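Membrane attack complex assembly inhibitor BGA71 (Borreliella bavariensis, PDB 6FMH) inhibits assembly of the complement membrane attack complex and, as an outer surface protein, probably protects the spirochaete from lysis by host complement. Local coordinates at residues Gln60-Arg63 with Thr64-Ser68; Lys97-Tyr101 with Gln102-Ser106. One frame throughout, in Å; residues are numbered along the deposited sequence.

From the N terminus, the chain first runs through helix 12-36 and then reaches contact 1, which lies within helix 55-68. Helix 73-88 follows, and contact 2 comes afterwards, within helix 90-123. Each joins neighbouring turns of one continuous helix, so neither closes a loop, and the two stand in series without nesting or crossing. They meet in space, with centres about 11 Å apart. Ile61 CD1 packs on Ile100 CG2 at 3.5 Å, and Ile65 CG1 on Val104 CG1 at 3.8 Å. This shared apolar seam ties helix 55-68 to helix 90-123, while Phe151 of helix 127-163 touches Thr64, Ser68, Phe99 and Val104.

Contact 1: residues Gln60-Arg63 with Thr64-Ser68; sequences QIKR and TIYSS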
loop_
_atom_site.group_PDB
_atom_site.type_symbol
_atom_site.label_atom_id
_atom_site.label_comp_id
_atom_site.label_asym_id
_atom_site.label_seq_id
_atom_site.Cartn_x
_atom_site.Cartn_y
_atom_site.Cartn_z
ATOM N N GLN A 60 5.096 0.036 10.196
ATOM C CA GLN A 60 5.018 -1.390 9.948
ATOM C C GLN A 60 5.230 -2.108 11.253
ATOM O O GLN A 60 4.423 -2.971 11.642
ATOM C CB GLN A 60 6.073 -1.832 8.940
ATOM C CG GLN A 60 5.795 -1.412 7.520
ATOM C CD GLN A 60 4.349 -1.589 7.114
ATOM O OE1 GLN A 60 3.536 -0.642 7.161
ATOM N NE2 GLN A 60 3.999 -2.802 6.734
ATOM N N ILE A 61 6.287 -1.708 11.950
ATOM C CA ILE A 61 6.560 -2.299 13.235
ATOM C C ILE A 61 5.333 -2.250 14.150
ATOM O O ILE A 61 4.935 -3.272 14.709
ATOM C CB ILE A 61 7.795 -1.656 13.898
ATOM C CG1 ILE A 61 9.053 -2.058 13.146
ATOM C CG2 ILE A 61 7.956 -2.126 15.320
ATOM C CD1 ILE A 61 10.246 -1.130 13.325
ATOM N N LYS A 62 4.744 -1.075 14.284
ATOM C CA LYS A 62 3.541 -0.867 15.105
ATOM C C LYS A 62 2.304 -1.657 14.657
ATOM O O LYS A 62 1.516 -2.093 15.500
ATOM C CB LYS A 62 3.160 0.608 15.136
ATOM C CG LYS A 62 4.102 1.463 15.956
ATOM C CD LYS A 62 3.759 2.919 15.734
ATOM C CE LYS A 62 4.638 3.839 16.523
ATOM N NZ LYS A 62 4.538 5.229 15.977
ATOM N N ARG A 63 2.121 -1.803 13.348
ATOM C CA ARG A 63 1.004 -2.607 12.850
ATOM C C ARG A 63 1.023 -3.978 13.501
ATOM O O ARG A 63 0.017 -4.459 14.020
ATOM C CB ARG A 63 1.047 -2.740 11.328
ATOM C CG ARG A 63 0.781 -1.449 10.564
ATOM C CD ARG A 63 1.274 -1.369 9.074
ATOM N NE ARG A 63 0.348 -2.151 8.277
ATOM C CZ ARG A 63 0.512 -2.535 6.995
ATOM N NH1 ARG A 63 1.523 -2.132 6.281
ATOM N NH2 ARG A 63 -0.420 -3.279 6.423
ATOM N N THR A 64 2.193 -4.611 13.506
ATOM C CA THR A 64 2.300 -5.973 14.091
ATOM C C THR A 64 2.194 -5.978 15.588
ATOM O O THR A 64 1.406 -6.668 16.156
ATOM C CB THR A 64 3.597 -6.708 13.658
ATOM O OG1 THR A 64 3.448 -7.203 12.313
ATOM C CG2 THR A 64 3.827 -7.915 14.523
ATOM N N ILE A 65 2.918 -5.068 16.208
ATOM C CA ILE A 65 2.976 -5.004 17.682
ATOM C C ILE A 65 1.644 -4.645 18.280
ATOM O O ILE A 65 1.119 -5.371 19.101
ATOM C CB ILE A 65 4.018 -3.954 18.167
ATOM C CG1 ILE A 65 5.422 -4.276 17.662
ATOM C CG2 ILE A 65 4.012 -3.837 19.692
ATOM C CD1 ILE A 65 6.222 -5.140 18.567
ATOM N N TYR A 66 1.089 -3.520 17.837
ATOM C CA TYR A 66 -0.128 -2.952 18.423
ATOM C C TYR A 66 -1.284 -3.870 18.208
ATOM O O TYR A 66 -2.145 -4.019 19.083
ATOM C CB TYR A 66 -0.429 -1.605 17.798
ATOM C CG TYR A 66 0.438 -0.426 18.259
ATOM C CD1 TYR A 66 1.708 -0.596 18.745
ATOM C CD2 TYR A 66 -0.062 0.863 18.191
ATOM C CE1 TYR A 66 2.473 0.468 19.128
ATOM C CE2 TYR A 66 0.679 1.942 18.590
ATOM C CZ TYR A 66 1.954 1.733 19.073
ATOM O OH TYR A 66 2.721 2.816 19.428
ATOM N N SER A 67 -1.349 -4.453 17.024
ATOM C CA SER A 67 -2.456 -5.377 16.714
ATOM C C SER A 67 -2.253 -6.573 17.596
ATOM O O SER A 67 -3.229 -7.179 18.014
ATOM C CB SER A 67 -2.527 -5.782 15.212
ATOM O OG SER A 67 -1.487 -6.686 14.882
ATOM N N SER A 68 -0.998 -6.935 17.824
ATOM C CA SER A 68 -0.688 -8.102 18.633
ATOM C C SER A 68 -1.060 -7.924 20.096
ATOM O O SER A 68 -1.549 -8.844 20.752
ATOM C CB SER A 68 0.798 -8.464 18.539
ATOM O OG SER A 68 1.151 -8.994 17.247
#
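Lys62 and Tyr66, one helical turn apart, run side by side in the same direction, the lysine chain lying along the phenol. Lys62 CB sits over the ring, 4.0 Å from the centroid of Tyr66 and 10° off its normal, a CH-pi contact with the face. CG follows the same face toward the hydroxyl end. The chain is extended beyond CG, which keeps it beside the ring: CD reaches the hydroxyl end, and CE comes to 3.6 Å from Tyr66 OH. NZ passes beyond the phenol and forms salt bridges with Glu58 and Asp35; the Tyr66 hydroxyl hydrogen-bonds to the same Asp35, so one carboxylate of helix 12-36 holds both polar ends. The same i/i+4 spacing recurs along helix 55-68, whose residues here are largely buried, flanked by helices 12-36, 90-123 and 127-163 of the all-helical BbCRASP-1-type fold. Main-chain bonds follow it, among them Ile65 N to Ile61 O and Tyr66 N to Lys62 O (2.8 Å). On the side facing helix 90-123, Ile61 CG2 lies 4.1 Å from Ile65 CG1, the two branched chains pointing the same way. Arg63 bends at chi3 (76°) and turns its guanidinium back toward the Gln60 amide, which it faces almost evenly: Arg63 NH1 lies 2.7 Å from Gln60 OE1 and 2.6 Å from Gln60 NE2, so a bond to OE1 is doubtful as modelled. NH1 is salt-bridged to Asp112, giving the buried positive charge a carboxylate partner on helix 90-123. Farther along, Thr64 OG1 is hydrogen-bonded to Gln108. The Thr64 carbonyl oxygen takes two donors from opposite faces of its plane: Ser68 N at 2.9 Å and Ser68 OG at 2.6 Å.

Contact 2: residues Lys97-Tyr101 with Gln102-Ser106; sequences KEFIY and QIVAS
Ile103 N, Val104 N and Ala105 N bond five residues back, to Glu98 O, Phe99 O and Ile100 O, the Val104 N to Phe99 O bond measuring 2.9 Å. Glu98 O is shared, since Gln102 N also reaches it at 2.7 Å, and there the ordinary four-residue spacing gives way to the wider one. Across this widened turn Val104 meets Phe99: CG2, anti to the carbonyl carbon, lies over one face of the Phe99 ring, 3.6 Å from CE2 and displaced toward the rim, a CH-pi contact. Tyr184 meets this phenyl edge-to-face. On the outer side Glu98 and Gln102 lie alongside each other, pointing the same way, with Gln102 OE1 3.2 Å from Glu98 CG and the carboxylate and amide planes 38° apart. Ser106 OG donates to Gln102 O at 2.7 Å from above the carbonyl plane. Ala105 and Ser106 also pack on Ile123 and Lys124 of the second subunit, so this part of the helix lies at the dimer contact. Three successive i+5 to i bonds define a short pi-type segment, or pi bulge, within helix 90-123.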
loop_
_atom_site.group_PDB
_atom_site.type_symbol
_atom_site.label_atom_id
_atom_site.label_comp_id
_atom_site.label_asym_id
_atom_site.label_seq_id
_atom_site.Cartn_x
_atom_site.Cartn_y
_atom_site.Cartn_z
ATOM N N LYS A 97 17.207 -4.488 18.838
ATOM C CA LYS A 97 17.186 -4.163 17.398
ATOM C C LYS A 97 16.752 -5.341 16.553
ATOM O O LYS A 97 15.921 -5.196 15.661
ATOM C CB LYS A 97 18.559 -3.692 16.934
ATOM C CG LYS A 97 18.737 -2.228 17.081
ATOM C CD LYS A 97 20.111 -1.794 16.604
ATOM C CE LYS A 97 20.387 -0.365 16.987
ATOM N NZ LYS A 97 21.763 -0.155 17.477
ATOM N N GLU A 98 17.329 -6.500 16.815
ATOM C CA GLU A 98 16.939 -7.699 16.070
ATOM C C GLU A 98 15.446 -8.016 16.235
ATOM O O GLU A 98 14.766 -8.302 15.277
ATOM C CB GLU A 98 17.830 -8.907 16.449
ATOM C CG GLU A 98 19.068 -8.959 15.575
ATOM C CD GLU A 98 20.146 -9.897 16.076
ATOM O OE1 GLU A 98 19.837 -11.047 16.481
ATOM O OE2 GLU A 98 21.319 -9.508 15.943
ATOM N N PHE A 99 14.952 -7.992 17.474
ATOM C CA PHE A 99 13.519 -8.178 17.710
ATOM C C PHE A 99 12.692 -7.248 16.785
ATOM O O PHE A 99 11.704 -7.658 16.206
ATOM C CB PHE A 99 13.204 -7.926 19.192
ATOM C CG PHE A 99 11.760 -7.934 19.503
ATOM C CD1 PHE A 99 11.096 -9.130 19.700
ATOM C CD2 PHE A 99 11.032 -6.735 19.555
ATOM C CE1 PHE A 99 9.721 -9.138 19.977
ATOM C CE2 PHE A 99 9.666 -6.749 19.811
ATOM C CZ PHE A 99 9.010 -7.949 20.022
ATOM N N ILE A 100 13.111 -5.999 16.698
ATOM C CA ILE A 100 12.391 -4.953 15.991
ATOM C C ILE A 100 12.559 -5.081 14.486
ATOM O O ILE A 100 11.595 -5.244 13.756
ATOM C CB ILE A 100 12.880 -3.558 16.473
ATOM C CG1 ILE A 100 12.126 -3.126 17.726
ATOM C CG2 ILE A 100 12.729 -2.476 15.435
ATOM C CD1 ILE A 100 10.635 -3.306 17.683
ATOM N N TYR A 101 13.806 -5.015 14.032
ATOM C CA TYR A 101 14.077 -5.007 12.619
ATOM C C TYR A 101 14.036 -6.395 11.975
ATOM O O TYR A 101 13.682 -6.503 10.833
ATOM C CB TYR A 101 15.404 -4.299 12.332
ATOM C CG TYR A 101 15.439 -2.832 12.738
ATOM C CD1 TYR A 101 14.549 -1.909 12.207
ATOM C CD2 TYR A 101 16.389 -2.369 13.645
ATOM C CE1 TYR A 101 14.592 -0.576 12.583
ATOM C CE2 TYR A 101 16.447 -1.029 14.019
ATOM C CZ TYR A 101 15.544 -0.139 13.497
ATOM O OH TYR A 101 15.613 1.185 13.899
ATOM N N GLN A 102 14.382 -7.446 12.698
ATOM C CA GLN A 102 14.488 -8.756 12.095
ATOM C C GLN A 102 13.294 -9.635 12.264
ATOM O O GLN A 102 12.962 -10.422 11.386
ATOM C CB GLN A 102 15.708 -9.463 12.663
ATOM C CG GLN A 102 16.228 -10.668 11.881
ATOM C CD GLN A 102 17.089 -11.547 12.788
ATOM O OE1 GLN A 102 17.975 -11.019 13.454
ATOM N NE2 GLN A 102 16.817 -12.860 12.860
ATOM N N ILE A 103 12.621 -9.536 13.396
ATOM C CA ILE A 103 11.463 -10.394 13.638
ATOM C C ILE A 103 10.161 -9.664 13.357
ATOM O O ILE A 103 9.350 -10.144 12.584
ATOM C CB ILE A 103 11.538 -10.954 15.049
ATOM C CG1 ILE A 103 12.690 -11.961 15.080
ATOM C CG2 ILE A 103 10.181 -11.514 15.507
ATOM C CD1 ILE A 103 12.358 -13.419 15.213
ATOM N N VAL A 104 9.937 -8.540 14.039
ATOM C CA VAL A 104 8.649 -7.883 13.985
ATOM C C VAL A 104 8.416 -7.378 12.564
ATOM O O VAL A 104 7.347 -7.548 11.985
ATOM C CB VAL A 104 8.556 -6.747 15.029
ATOM C CG1 VAL A 104 7.309 -5.914 14.802
ATOM C CG2 VAL A 104 8.534 -7.330 16.438
ATOM N N ALA A 105 9.437 -6.764 12.013
ATOM C CA ALA A 105 9.336 -6.132 10.737
ATOM C C ALA A 105 9.121 -7.144 9.609
ATOM O O ALA A 105 8.517 -6.826 8.580
ATOM C CB ALA A 105 10.589 -5.252 10.467
ATOM N N SER A 106 9.661 -8.330 9.788
ATOM C CA SER A 106 9.595 -9.362 8.755
ATOM C C SER A 106 8.230 -9.990 8.755
ATOM O O SER A 106 7.691 -10.349 7.728
ATOM C CB SER A 106 10.683 -10.418 9.024
ATOM O OG SER A 106 11.994 -9.807 8.908
#